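Cell division control protein Cdc48 (Mycobacterium smegmatis, PDB 5E7P) probably binds and hydrolyses ATP as a Cdc48-type AAA ATPase, and carries bound ADP in both of its ATPase modules. Local coordinates at residues 40-43 against 44-48; 71-74 against 75-79; 82-86 against 87-91; 92-95 against 96-100; 452-456 against 457-461. All blocks are in the same frame, centred on the assembly; numbering follows the deposited sequence.

Contact 1: 40-43 against 44-48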
loop_
_atom_site.group_PDB
_atom_site.type_symbol
_atom_site.label_atom_id
_atom_site.label_comp_id
_atom_site.label_asym_id
_atom_site.label_seq_id
_atom_site.Cartn_x
_atom_site.Cartn_y
_atom_site.Cartn_z
ATOM N N VAL A 40 -1.394 -17.827 -9.790
ATOM C CA VAL A 40 -1.484 -19.269 -9.590
ATOM C C VAL A 40 -2.690 -19.603 -8.702
ATOM O O VAL A 40 -2.908 -18.964 -7.673
ATOM C CB VAL A 40 -0.176 -19.842 -8.991
ATOM C CG1 VAL A 40 0.197 -19.110 -7.708
ATOM C CG2 VAL A 40 -0.298 -21.340 -8.749
ATOM N N ARG A 41 -3.479 -20.591 -9.115
ATOM C CA ARG A 41 -4.709 -20.937 -8.406
ATOM C C ARG A 41 -4.498 -22.009 -7.332
ATOM O O ARG A 41 -4.105 -23.140 -7.626
ATOM C CB ARG A 41 -5.794 -21.380 -9.392
ATOM C CG ARG A 41 -6.285 -20.288 -10.330
ATOM C CD ARG A 41 -7.146 -19.271 -9.598
ATOM N NE ARG A 41 -7.515 -18.150 -10.458
ATOM C CZ ARG A 41 -8.042 -17.010 -10.017
ATOM N NH1 ARG A 41 -8.265 -16.836 -8.721
ATOM N NH2 ARG A 41 -8.342 -16.041 -10.871
ATOM N N LEU A 42 -4.775 -21.640 -6.086
ATOM C CA LEU A 42 -4.610 -22.545 -4.957
ATOM C C LEU A 42 -5.922 -22.732 -4.206
ATOM O O LEU A 42 -6.735 -21.812 -4.120
ATOM C CB LEU A 42 -3.545 -22.007 -4.000
ATOM C CG LEU A 42 -2.119 -21.896 -4.541
ATOM C CD1 LEU A 42 -1.227 -21.142 -3.567
ATOM C CD2 LEU A 42 -1.560 -23.279 -4.820
ATOM N N HIS A 43 -6.124 -23.928 -3.667
ATOM C CA HIS A 43 -7.271 -24.198 -2.814
ATOM C C HIS A 43 -7.133 -23.375 -1.538
ATOM O O HIS A 43 -6.022 -23.154 -1.058
ATOM C CB HIS A 43 -7.334 -25.689 -2.478
ATOM C CG HIS A 43 -8.644 -26.126 -1.901
ATOM N ND1 HIS A 43 -8.960 -25.976 -0.570
ATOM C CD2 HIS A 43 -9.721 -26.711 -2.479
ATOM C CE1 HIS A 43 -10.175 -26.447 -0.350
ATOM N NE2 HIS A 43 -10.657 -26.898 -1.493
ATOM N N PRO A 44 -8.261 -22.898 -0.993
ATOM C CA PRO A 44 -8.238 -22.110 0.244
ATOM C C PRO A 44 -7.568 -22.836 1.410
ATOM O O PRO A 44 -6.975 -22.187 2.274
ATOM C CB PRO A 44 -9.722 -21.898 0.543
ATOM C CG PRO A 44 -10.371 -21.924 -0.796
ATOM C CD PRO A 44 -9.603 -22.930 -1.603
ATOM N N GLU A 45 -7.662 -24.162 1.435
ATOM C CA GLU A 45 -7.034 -24.938 2.498
ATOM C C GLU A 45 -5.511 -24.831 2.432
ATOM O O GLU A 45 -4.834 -24.853 3.461
ATOM C CB GLU A 45 -7.468 -26.403 2.444
ATOM C CG GLU A 45 -6.923 -27.231 3.593
ATOM C CD GLU A 45 -7.501 -28.627 3.636
ATOM O OE1 GLU A 45 -8.332 -28.963 2.766
ATOM O OE2 GLU A 45 -7.124 -29.388 4.550
ATOM N N VAL A 46 -4.982 -24.708 1.219
ATOM C CA VAL A 46 -3.552 -24.494 1.028
ATOM C C VAL A 46 -3.151 -23.131 1.585
ATOM O O VAL A 46 -2.146 -23.007 2.284
ATOM C CB VAL A 46 -3.157 -24.584 -0.458
ATOM C CG1 VAL A 46 -1.679 -24.274 -0.642
ATOM C CG2 VAL A 46 -3.488 -25.961 -1.007
ATOM N N LEU A 47 -3.954 -22.116 1.276
ATOM C CA LEU A 47 -3.726 -20.767 1.782
ATOM C C LEU A 47 -3.730 -20.757 3.306
ATOM O O LEU A 47 -2.906 -20.094 3.936
ATOM C CB LEU A 47 -4.793 -19.807 1.252
ATOM C CG LEU A 47 -4.860 -19.583 -0.259
ATOM C CD1 LEU A 47 -6.001 -18.633 -0.603
ATOM C CD2 LEU A 47 -3.537 -19.047 -0.788
ATOM N N ALA A 48 -4.661 -21.502 3.891
ATOM C CA ALA A 48 -4.760 -21.602 5.341
ATOM C C ALA A 48 -3.565 -22.357 5.929
ATOM O O ALA A 48 -2.991 -21.942 6.935
ATOM C CB ALA A 48 -6.067 -22.271 5.734
#
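His-43 and Pro-44 meet where strand 39-42 turns into helix 44-50. The histidine is the N-cap. Its CB lies 4.1 Å from Val-46 CG2. With CG anti to the backbone N (chi1 -165°), the ring swings back over the first turn. CG lies 3.4 Å from Pro-44 CD. This CD sits over one face, 3.5 Å from the centroid, a CH-pi contact that lies off centre, toward the rim. ND1 accepts the capping bond from Glu-45 N at 3.0 Å. This bond is nearly straight (166°), and its donor lies close to the ring plane. CE1 has Glu-45 N at its side, CD2 lies against the backbone O of Val-77, and NE2 at the tip has Pro-44 CD 4.1 Å away. The backbone O of His-43 takes Leu-47 N at 3.3 Å, and a weak bond from Val-46 N. Beneath the cap, Leu-42 CD1 packs against Leu-47 CD2 at 4.2 Å, and Leu-42 CD2 faces Val-46 CG1 at 4.3 Å. Outside, Pro-671 touches the histidine and Met-705 of helix 690-707 covers Val-46. Because ND1 accepts a backbone N-H, it should carry no proton of its own. A neutral ring would then probably hold its proton on NE2.

Contact 2: 71-74 against 75-79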
loop_
_atom_site.group_PDB
_atom_site.type_symbol
_atom_site.label_atom_id
_atom_site.label_comp_id
_atom_site.label_asym_id
_atom_site.label_seq_id
_atom_site.Cartn_x
_atom_site.Cartn_y
_atom_site.Cartn_z
ATOM N N GLY A 71 -3.985 -16.851 -6.128
ATOM C CA GLY A 71 -5.396 -16.591 -6.334
ATOM C C GLY A 71 -6.195 -17.813 -5.925
ATOM O O GLY A 71 -5.729 -18.940 -6.083
ATOM N N VAL A 72 -7.393 -17.597 -5.390
ATOM C CA VAL A 72 -8.224 -18.706 -4.937
ATOM C C VAL A 72 -8.746 -19.525 -6.115
ATOM O O VAL A 72 -9.301 -18.979 -7.071
ATOM C CB VAL A 72 -9.401 -18.218 -4.069
ATOM C CG1 VAL A 72 -10.330 -19.376 -3.732
ATOM C CG2 VAL A 72 -8.883 -17.562 -2.799
ATOM N N ALA A 73 -8.554 -20.840 -6.043
ATOM C CA ALA A 73 -9.005 -21.741 -7.094
ATOM C C ALA A 73 -10.521 -21.861 -7.089
ATOM O O ALA A 73 -11.153 -21.822 -6.032
ATOM C CB ALA A 73 -8.367 -23.110 -6.928
ATOM N N GLY A 74 -11.101 -22.006 -8.275
ATOM C CA GLY A 74 -12.533 -22.192 -8.401
ATOM C C GLY A 74 -12.949 -23.573 -7.938
ATOM O O GLY A 74 -12.101 -24.389 -7.577
ATOM N N PRO A 75 -14.261 -23.844 -7.942
ATOM C CA PRO A 75 -14.767 -25.163 -7.550
ATOM C C PRO A 75 -14.327 -26.233 -8.542
ATOM O O PRO A 75 -14.144 -25.939 -9.723
ATOM C CB PRO A 75 -16.287 -24.984 -7.598
ATOM C CG PRO A 75 -16.505 -23.852 -8.544
ATOM C CD PRO A 75 -15.345 -22.927 -8.335
ATOM N N GLY A 76 -14.153 -27.460 -8.063
ATOM C CA GLY A 76 -13.721 -28.547 -8.918
ATOM C C GLY A 76 -12.219 -28.740 -8.873
ATOM O O GLY A 76 -11.668 -29.583 -9.583
ATOM N N VAL A 77 -11.552 -27.951 -8.037
ATOM C CA VAL A 77 -10.110 -28.077 -7.858
ATOM C C VAL A 77 -9.785 -28.564 -6.451
ATOM O O VAL A 77 -9.917 -27.814 -5.481
ATOM C CB VAL A 77 -9.381 -26.746 -8.121
ATOM C CG1 VAL A 77 -7.874 -26.934 -7.997
ATOM C CG2 VAL A 77 -9.745 -26.206 -9.495
ATOM N N PRO A 78 -9.362 -29.832 -6.339
ATOM C CA PRO A 78 -9.032 -30.451 -5.051
ATOM C C PRO A 78 -7.871 -29.743 -4.365
ATOM O O PRO A 78 -7.064 -29.101 -5.037
ATOM C CB PRO A 78 -8.633 -31.879 -5.441
ATOM C CG PRO A 78 -8.238 -31.791 -6.878
ATOM C CD PRO A 78 -9.140 -30.752 -7.466
ATOM N N ALA A 79 -7.792 -29.873 -3.043
ATOM C CA ALA A 79 -6.786 -29.174 -2.246
ATOM C C ALA A 79 -5.347 -29.509 -2.640
ATOM O O ALA A 79 -4.441 -28.705 -2.435
ATOM C CB ALA A 79 -7.009 -29.438 -0.761
#
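A type II beta turn from Gly-74 to Val-77 carries the chain away from the end of strand 65-72. Across it the main side-chain contact is between Ala-73 and Val-77. Ala-73 CB lies 4.0 Å from Val-77 CB and equally near Val-77 CG1. The valine holds CG1 anti to its own backbone N (chi1 -177°). This rotation lays CG1 alongside the alanine methyl and leaves CG2 to meet Gly-74 O at 3.5 Å. No hydrogen bond links the two segments: Gly-74 O and Val-77 N stand 3.6 Å apart. Pro-75 and Gly-76 form the corners of the turn. Gly-76 has a phi of 95°, the left-handed conformation usual for glycine at the third place of a type II turn. The turn belongs to the Cdc48 N-terminal domain, whose family is grouped with the double-psi beta barrels. It begins the connection from strand 65-72 to strand 81-84. On the strand side, Ala-73 and Gly-71 bond through their backbones to Leu-42, and Val-72 O accepts from Arg-41 NH1. Val-77 also touches Leu-83 of strand 81-84. Gly-74, Pro-75 and Gly-76 lie exposed at the surface.

Contact 3: 82-86 against 87-91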
loop_
_atom_site.group_PDB
_atom_site.type_symbol
_atom_site.label_atom_id
_atom_site.label_comp_id
_atom_site.label_asym_id
_atom_site.label_seq_id
_atom_site.Cartn_x
_atom_site.Cartn_y
_atom_site.Cartn_z
ATOM N N ALA A 82 -2.545 -27.465 -7.703
ATOM C CA ALA A 82 -2.289 -26.065 -8.005
ATOM C C ALA A 82 -2.417 -25.839 -9.507
ATOM O O ALA A 82 -1.940 -26.647 -10.303
ATOM C CB ALA A 82 -0.911 -25.666 -7.529
ATOM N N LEU A 83 -3.072 -24.748 -9.893
ATOM C CA LEU A 83 -3.228 -24.420 -11.306
ATOM C C LEU A 83 -2.215 -23.374 -11.745
ATOM O O LEU A 83 -2.200 -22.251 -11.238
ATOM C CB LEU A 83 -4.647 -23.935 -11.606
ATOM C CG LEU A 83 -5.761 -24.966 -11.442
ATOM C CD1 LEU A 83 -7.084 -24.393 -11.926
ATOM C CD2 LEU A 83 -5.418 -26.242 -12.190
ATOM N N LEU A 84 -1.367 -23.754 -12.694
ATOM C CA LEU A 84 -0.339 -22.861 -13.206
ATOM C C LEU A 84 -0.540 -22.651 -14.703
ATOM O O LEU A 84 -0.903 -23.583 -15.422
ATOM C CB LEU A 84 1.058 -23.440 -12.941
ATOM C CG LEU A 84 1.632 -23.458 -11.518
ATOM C CD1 LEU A 84 0.879 -24.405 -10.596
ATOM C CD2 LEU A 84 3.108 -23.827 -11.550
ATOM N N ASP A 85 -0.317 -21.427 -15.170
ATOM C CA ASP A 85 -0.365 -21.156 -16.602
ATOM C C ASP A 85 0.927 -21.617 -17.273
ATOM O O ASP A 85 1.849 -22.083 -16.598
ATOM C CB ASP A 85 -0.645 -19.676 -16.884
ATOM C CG ASP A 85 0.272 -18.742 -16.114
ATOM O OD1 ASP A 85 1.461 -19.072 -15.936
ATOM O OD2 ASP A 85 -0.199 -17.665 -15.692
ATOM N N ASP A 86 0.995 -21.487 -18.594
ATOM C CA ASP A 86 2.137 -21.996 -19.352
ATOM C C ASP A 86 3.468 -21.356 -18.956
ATOM O O ASP A 86 4.482 -22.044 -18.853
ATOM C CB ASP A 86 1.901 -21.856 -20.860
ATOM C CG ASP A 86 1.448 -20.464 -21.258
ATOM O OD1 ASP A 86 1.710 -19.506 -20.500
ATOM O OD2 ASP A 86 0.831 -20.329 -22.335
ATOM N N VAL A 87 3.463 -20.045 -18.730
ATOM C CA VAL A 87 4.696 -19.339 -18.388
ATOM C C VAL A 87 5.179 -19.649 -16.971
ATOM O O VAL A 87 6.382 -19.653 -16.713
ATOM C CB VAL A 87 4.570 -17.809 -18.576
ATOM C CG1 VAL A 87 4.445 -17.464 -20.053
ATOM C CG2 VAL A 87 3.394 -17.265 -17.790
ATOM N N THR A 88 4.246 -19.912 -16.060
ATOM C CA THR A 88 4.605 -20.238 -14.682
ATOM C C THR A 88 5.231 -21.625 -14.602
ATOM O O THR A 88 6.226 -21.825 -13.904
ATOM C CB THR A 88 3.392 -20.166 -13.734
ATOM O OG1 THR A 88 2.758 -18.888 -13.862
ATOM C CG2 THR A 88 3.832 -20.356 -12.296
ATOM N N LEU A 89 4.641 -22.577 -15.319
ATOM C CA LEU A 89 5.197 -23.923 -15.417
ATOM C C LEU A 89 6.624 -23.863 -15.949
ATOM O O LEU A 89 7.502 -24.593 -15.490
ATOM C CB LEU A 89 4.341 -24.795 -16.336
ATOM C CG LEU A 89 2.980 -25.261 -15.817
ATOM C CD1 LEU A 89 2.256 -26.059 -16.887
ATOM C CD2 LEU A 89 3.142 -26.089 -14.552
ATOM N N SER A 90 6.844 -22.979 -16.915
ATOM C CA SER A 90 8.161 -22.788 -17.504
ATOM C C SER A 90 9.118 -22.105 -16.527
ATOM O O SER A 90 10.275 -22.505 -16.402
ATOM C CB SER A 90 8.044 -21.974 -18.793
ATOM O OG SER A 90 9.317 -21.730 -19.359
ATOM N N ASN A 91 8.631 -21.080 -15.833
ATOM C CA ASN A 91 9.459 -20.336 -14.884
ATOM C C ASN A 91 9.852 -21.150 -13.654
ATOM O O ASN A 91 10.893 -20.904 -13.045
ATOM C CB ASN A 91 8.760 -19.043 -14.449
ATOM C CG ASN A 91 8.677 -18.018 -15.563
ATOM O OD1 ASN A 91 9.396 -18.109 -16.560
ATOM N ND2 ASN A 91 7.800 -17.030 -15.398
#
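Asp-85 OD1 is gripped by two groups of Thr-88. The backbone N donates to it at 2.9 Å, nearly along the C-O axis of the carboxylate. Thr-88 OG1 also donates to it; the modelled 2.5 Å is very short and its exact length is doubtful. Asp-85 is the N-cap of helix 86-92. Its CG stands between the backbone N and the carbonyl carbon (chi1 50°), and this brings the carboxylate over the first turn. The threonine answers with OG1 anti to its carbonyl carbon (chi1 -54°), so hydroxyl and backbone N face the same oxygen. The two side chains cross at about a right angle. Val-87 CG2 lies beside OD1. The backbone O of Asp-85 accepts Leu-89 N at 3.1 Å in a nearly straight bond (171°). Ser-90 N follows onto Asp-86 O. Asp-86 OD1 takes a weak bond from Val-87 N, while its OD2 pairs with Arg-36 in a salt bridge. The apolar side is built by Leu-84. Its CD2 meets Thr-88 CG2 at 3.6 Å, and its CB meets Leu-89 CD2 at 3.7 Å. Leu-60 of strand 57-61 covers Leu-84 and Thr-88. Asp-85 OD2 accepts Arg-36 N, so both oxygens of this buried carboxylate have donors. Those donors and the positive end of the helix would probably favour the ionised form.

Contact 4: 92-95 against 96-100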
loop_
_atom_site.group_PDB
_atom_site.type_symbol
_atom_site.label_atom_id
_atom_site.label_comp_id
_atom_site.label_asym_id
_atom_site.label_seq_id
_atom_site.Cartn_x
_atom_site.Cartn_y
_atom_site.Cartn_z
ATOM N N ALA A 92 9.015 -22.115 -13.291
ATOM C CA ALA A 92 9.247 -22.919 -12.097
ATOM C C ALA A 92 9.979 -24.220 -12.417
ATOM O O ALA A 92 10.387 -24.948 -11.513
ATOM C CB ALA A 92 7.931 -23.211 -11.392
ATOM N N GLY A 93 10.140 -24.508 -13.705
ATOM C CA GLY A 93 10.794 -25.729 -14.135
ATOM C C GLY A 93 9.991 -26.956 -13.755
ATOM O O GLY A 93 10.541 -27.950 -13.280
ATOM N N VAL A 94 8.681 -26.879 -13.960
ATOM C CA VAL A 94 7.782 -27.974 -13.625
ATOM C C VAL A 94 7.002 -28.431 -14.855
ATOM O O VAL A 94 6.420 -27.614 -15.571
ATOM C CB VAL A 94 6.780 -27.560 -12.527
ATOM C CG1 VAL A 94 5.910 -28.741 -12.123
ATOM C CG2 VAL A 94 7.516 -27.000 -11.323
ATOM N N ARG A 95 7.000 -29.738 -15.099
ATOM C CA ARG A 95 6.205 -30.313 -16.178
ATOM C C ARG A 95 4.735 -30.343 -15.776
ATOM O O ARG A 95 4.405 -30.219 -14.597
ATOM C CB ARG A 95 6.684 -31.730 -16.498
ATOM C CG ARG A 95 8.088 -31.800 -17.070
ATOM C CD ARG A 95 8.590 -33.239 -17.150
ATOM N NE ARG A 95 8.849 -33.808 -15.829
ATOM C CZ ARG A 95 8.017 -34.619 -15.181
ATOM N NH1 ARG A 95 8.342 -35.082 -13.980
ATOM N NH2 ARG A 95 6.861 -34.970 -15.730
ATOM N N GLU A 96 3.851 -30.505 -16.755
ATOM C CA GLU A 96 2.427 -30.597 -16.462
ATOM C C GLU A 96 2.133 -31.886 -15.701
ATOM O O GLU A 96 2.717 -32.932 -15.990
ATOM C CB GLU A 96 1.599 -30.528 -17.747
ATOM C CG GLU A 96 0.112 -30.318 -17.506
ATOM C CD GLU A 96 -0.690 -30.242 -18.792
ATOM O OE1 GLU A 96 -1.938 -30.216 -18.713
ATOM O OE2 GLU A 96 -0.075 -30.208 -19.880
ATOM N N ASN A 97 1.239 -31.791 -14.720
ATOM C CA ASN A 97 0.872 -32.916 -13.858
ATOM C C ASN A 97 2.025 -33.446 -13.005
ATOM O O ASN A 97 1.956 -34.556 -12.476
ATOM C CB ASN A 97 0.230 -34.052 -14.663
ATOM C CG ASN A 97 -1.026 -33.613 -15.387
ATOM O OD1 ASN A 97 -1.107 -33.689 -16.613
ATOM N ND2 ASN A 97 -2.016 -33.151 -14.630
ATOM N N ALA A 98 3.080 -32.646 -12.869
ATOM C CA ALA A 98 4.210 -33.008 -12.021
ATOM C C ALA A 98 4.107 -32.325 -10.659
ATOM O O ALA A 98 3.171 -31.568 -10.404
ATOM C CB ALA A 98 5.523 -32.657 -12.699
ATOM N N ALA A 99 5.073 -32.594 -9.789
ATOM C CA ALA A 99 5.052 -32.048 -8.436
ATOM C C ALA A 99 5.637 -30.643 -8.385
ATOM O O ALA A 99 6.602 -30.339 -9.086
ATOM C CB ALA A 99 5.800 -32.969 -7.479
ATOM N N VAL A 100 5.045 -29.793 -7.551
ATOM C CA VAL A 100 5.558 -28.443 -7.337
ATOM C C VAL A 100 5.582 -28.085 -5.849
ATOM O O VAL A 100 4.641 -28.382 -5.109
ATOM C CB VAL A 100 4.753 -27.386 -8.137
ATOM C CG1 VAL A 100 3.281 -27.414 -7.754
ATOM C CG2 VAL A 100 5.340 -25.996 -7.935
#
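Val-94 uses both branches against the start of strand 98-104. CG1 is anti to the backbone N (chi1 -176°) and reaches across the turn to Ala-98 CB at 4.0 Å. It also lies 3.5 Å from Ala-99 O. CG2 points to the neighbouring part of the strand and meets Val-100 CG2 at 4.1 Å. The two valines cross at about a right angle. Val-100 holds CG2 anti to its backbone N, with CG1 between N and the carbonyl carbon (chi1 58°). Arg-95 is folded rather than straight. Its chain runs extended to CD and then bends at chi3, which brings the guanidinium back over Ala-98. The alanine CB sits over one face, toward the rim, 3.9 Å from Arg-95 NH1. Ala-98 N donates to Arg-95 O at 3.3 Å, closing the turn. Ala-98 also bonds through its backbone to Ala-26 of strand 22-28. Two standard motifs follow each other here. Gly-93, with positive phi, is the C-prime residue of the Schellman motif ending helix 86-92. A type II beta turn from Arg-95 to Ala-98, with Asn-97 in left-handed conformation, then leads into strand 98-104.

Contact 5: 452-456 against 457-461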
loop_
_atom_site.group_PDB
_atom_site.type_symbol
_atom_site.label_atom_id
_atom_site.label_comp_id
_atom_site.label_asym_id
_atom_site.label_seq_id
_atom_site.Cartn_x
_atom_site.Cartn_y
_atom_site.Cartn_z
ATOM N N PRO A 452 -16.001 -4.834 -30.015
ATOM C CA PRO A 452 -15.925 -5.016 -28.561
ATOM C C PRO A 452 -16.688 -3.951 -27.779
ATOM O O PRO A 452 -16.536 -2.759 -28.038
ATOM C CB PRO A 452 -14.425 -4.905 -28.272
ATOM C CG PRO A 452 -13.883 -4.101 -29.402
ATOM C CD PRO A 452 -14.687 -4.511 -30.598
ATOM N N VAL A 453 -17.502 -4.391 -26.826
ATOM C CA VAL A 453 -18.250 -3.471 -25.977
ATOM C C VAL A 453 -18.273 -3.952 -24.524
ATOM O O VAL A 453 -18.774 -5.036 -24.221
ATOM C CB VAL A 453 -19.683 -3.240 -26.512
ATOM C CG1 VAL A 453 -20.354 -4.564 -26.870
ATOM C CG2 VAL A 453 -20.507 -2.455 -25.506
ATOM N N LEU A 454 -17.716 -3.138 -23.633
ATOM C CA LEU A 454 -17.569 -3.507 -22.227
ATOM C C LEU A 454 -18.898 -3.725 -21.509
ATOM O O LEU A 454 -19.805 -2.899 -21.589
ATOM C CB LEU A 454 -16.750 -2.454 -21.477
ATOM C CG LEU A 454 -15.302 -2.811 -21.146
ATOM C CD1 LEU A 454 -14.456 -2.839 -22.409
ATOM C CD2 LEU A 454 -14.726 -1.840 -20.125
ATOM N N ARG A 455 -18.997 -4.843 -20.800
ATOM C CA ARG A 455 -20.164 -5.127 -19.977
ATOM C C ARG A 455 -19.736 -5.373 -18.534
ATOM O O ARG A 455 -18.543 -5.414 -18.236
ATOM C CB ARG A 455 -20.934 -6.326 -20.529
ATOM C CG ARG A 455 -20.086 -7.566 -20.733
ATOM C CD ARG A 455 -20.854 -8.641 -21.484
ATOM N NE ARG A 455 -21.329 -8.164 -22.781
ATOM C CZ ARG A 455 -21.908 -8.936 -23.694
ATOM N NH1 ARG A 455 -22.081 -10.230 -23.457
ATOM N NH2 ARG A 455 -22.309 -8.415 -24.846
ATOM N N HIS A 456 -20.711 -5.530 -17.644
ATOM C CA HIS A 456 -20.434 -5.729 -16.225
ATOM C C HIS A 456 -19.644 -7.006 -15.968
ATOM O O HIS A 456 -18.826 -7.066 -15.050
ATOM C CB HIS A 456 -21.734 -5.761 -15.423
ATOM C CG HIS A 456 -21.539 -6.082 -13.976
ATOM N ND1 HIS A 456 -21.027 -5.176 -13.075
ATOM C CD2 HIS A 456 -21.777 -7.217 -13.275
ATOM C CE1 HIS A 456 -20.963 -5.733 -11.879
ATOM N NE2 HIS A 456 -21.412 -6.972 -11.973
ATOM N N ALA A 457 -19.897 -8.024 -16.786
ATOM C CA ALA A 457 -19.218 -9.307 -16.657
ATOM C C ALA A 457 -17.702 -9.160 -16.771
ATOM O O ALA A 457 -16.951 -9.837 -16.068
ATOM C CB ALA A 457 -19.736 -10.283 -17.702
ATOM N N ASP A 458 -17.263 -8.267 -17.651
ATOM C CA ASP A 458 -15.839 -8.054 -17.897
ATOM C C ASP A 458 -15.133 -7.448 -16.691
ATOM O O ASP A 458 -14.048 -7.887 -16.312
ATOM C CB ASP A 458 -15.643 -7.152 -19.114
ATOM C CG ASP A 458 -16.352 -7.676 -20.341
ATOM O OD1 ASP A 458 -16.404 -8.912 -20.519
ATOM O OD2 ASP A 458 -16.864 -6.853 -21.129
ATOM N N LEU A 459 -15.750 -6.431 -16.098
ATOM C CA LEU A 459 -15.173 -5.762 -14.938
ATOM C C LEU A 459 -15.150 -6.693 -13.735
ATOM O O LEU A 459 -14.158 -6.756 -13.010
ATOM C CB LEU A 459 -15.944 -4.484 -14.608
ATOM C CG LEU A 459 -15.981 -3.424 -15.710
ATOM C CD1 LEU A 459 -16.596 -2.138 -15.192
ATOM C CD2 LEU A 459 -14.591 -3.166 -16.268
ATOM N N GLU A 460 -16.244 -7.418 -13.530
ATOM C CA GLU A 460 -16.327 -8.372 -12.432
ATOM C C GLU A 460 -15.347 -9.522 -12.635
ATOM O O GLU A 460 -14.754 -10.021 -11.678
ATOM C CB GLU A 460 -17.752 -8.905 -12.282
ATOM C CG GLU A 460 -17.919 -9.914 -11.159
ATOM C CD GLU A 460 -19.372 -10.142 -10.792
ATOM O OE1 GLU A 460 -20.005 -11.040 -11.389
ATOM O OE2 GLU A 460 -19.878 -9.417 -9.908
ATOM N N GLY A 461 -15.179 -9.937 -13.888
ATOM C CA GLY A 461 -14.223 -10.975 -14.228
ATOM C C GLY A 461 -12.797 -10.500 -14.016
ATOM O O GLY A 461 -11.912 -11.283 -13.668
#
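Leu-454 and Leu-459 form the packed side of this helix start. Their CD2 methyls meet at 4.1 Å, with the side chains at about a right angle. Helix 427-448 covers Leu-454 through Ala-441, and helix 415-420 covers Leu-459 through Leu-415 and Ile-418. Asp-458 is buried beside them. Its OD2 accepts Arg-455 N at 2.9 Å (173°) and pairs with Arg-444 in a salt bridge. The position of this oxygen is less sure, so both lengths are approximate. Arg-455 CG lies against the carboxylate. The guanidinium does not touch it (Arg-455 NE to Asp-458 OD2 4.9 Å) and makes a long, weak ion pair with Glu-411. His-456 lies between the packed and the loose parts. It packs on helix 415-420, and its ND1 is bonded to Leu-413 O. With CG anti to the backbone N (chi1 175°), its ring has Glu-460 CB over one face. The loose side is the exposed pair Ala-457 and Glu-460, where Glu-460 OE2 stays 3.5 Å from His-456 NE2. Asp-458, at N3, takes the N-H of the N-cap residue Arg-455, as in one half of a capping box. The reciprocal side-chain bond is absent, so the full box is not formed.

How the contacts relate
All five contacts are local and lie in series along the chain; none nests in or crosses another. Contact 1 joins strand 39-42 to helix 44-50. Contact 2 turns the chain after strand 65-72, the neighbour of 39-42 in the sheet, and the two contacts touch. Contact 3 runs from strand 81-84 into helix 86-92 and meets contact 1 through Arg-41 and Leu-83. Contact 4 ends that helix and enters strand 98-104. These four all reach the same mixed sheet of the N-terminal domain. Contact 5 lies far along the chain, its centre about 26 Å from that of contact 1. Thr-464 connects them: it bonds to both Gly-461 and Arg-41.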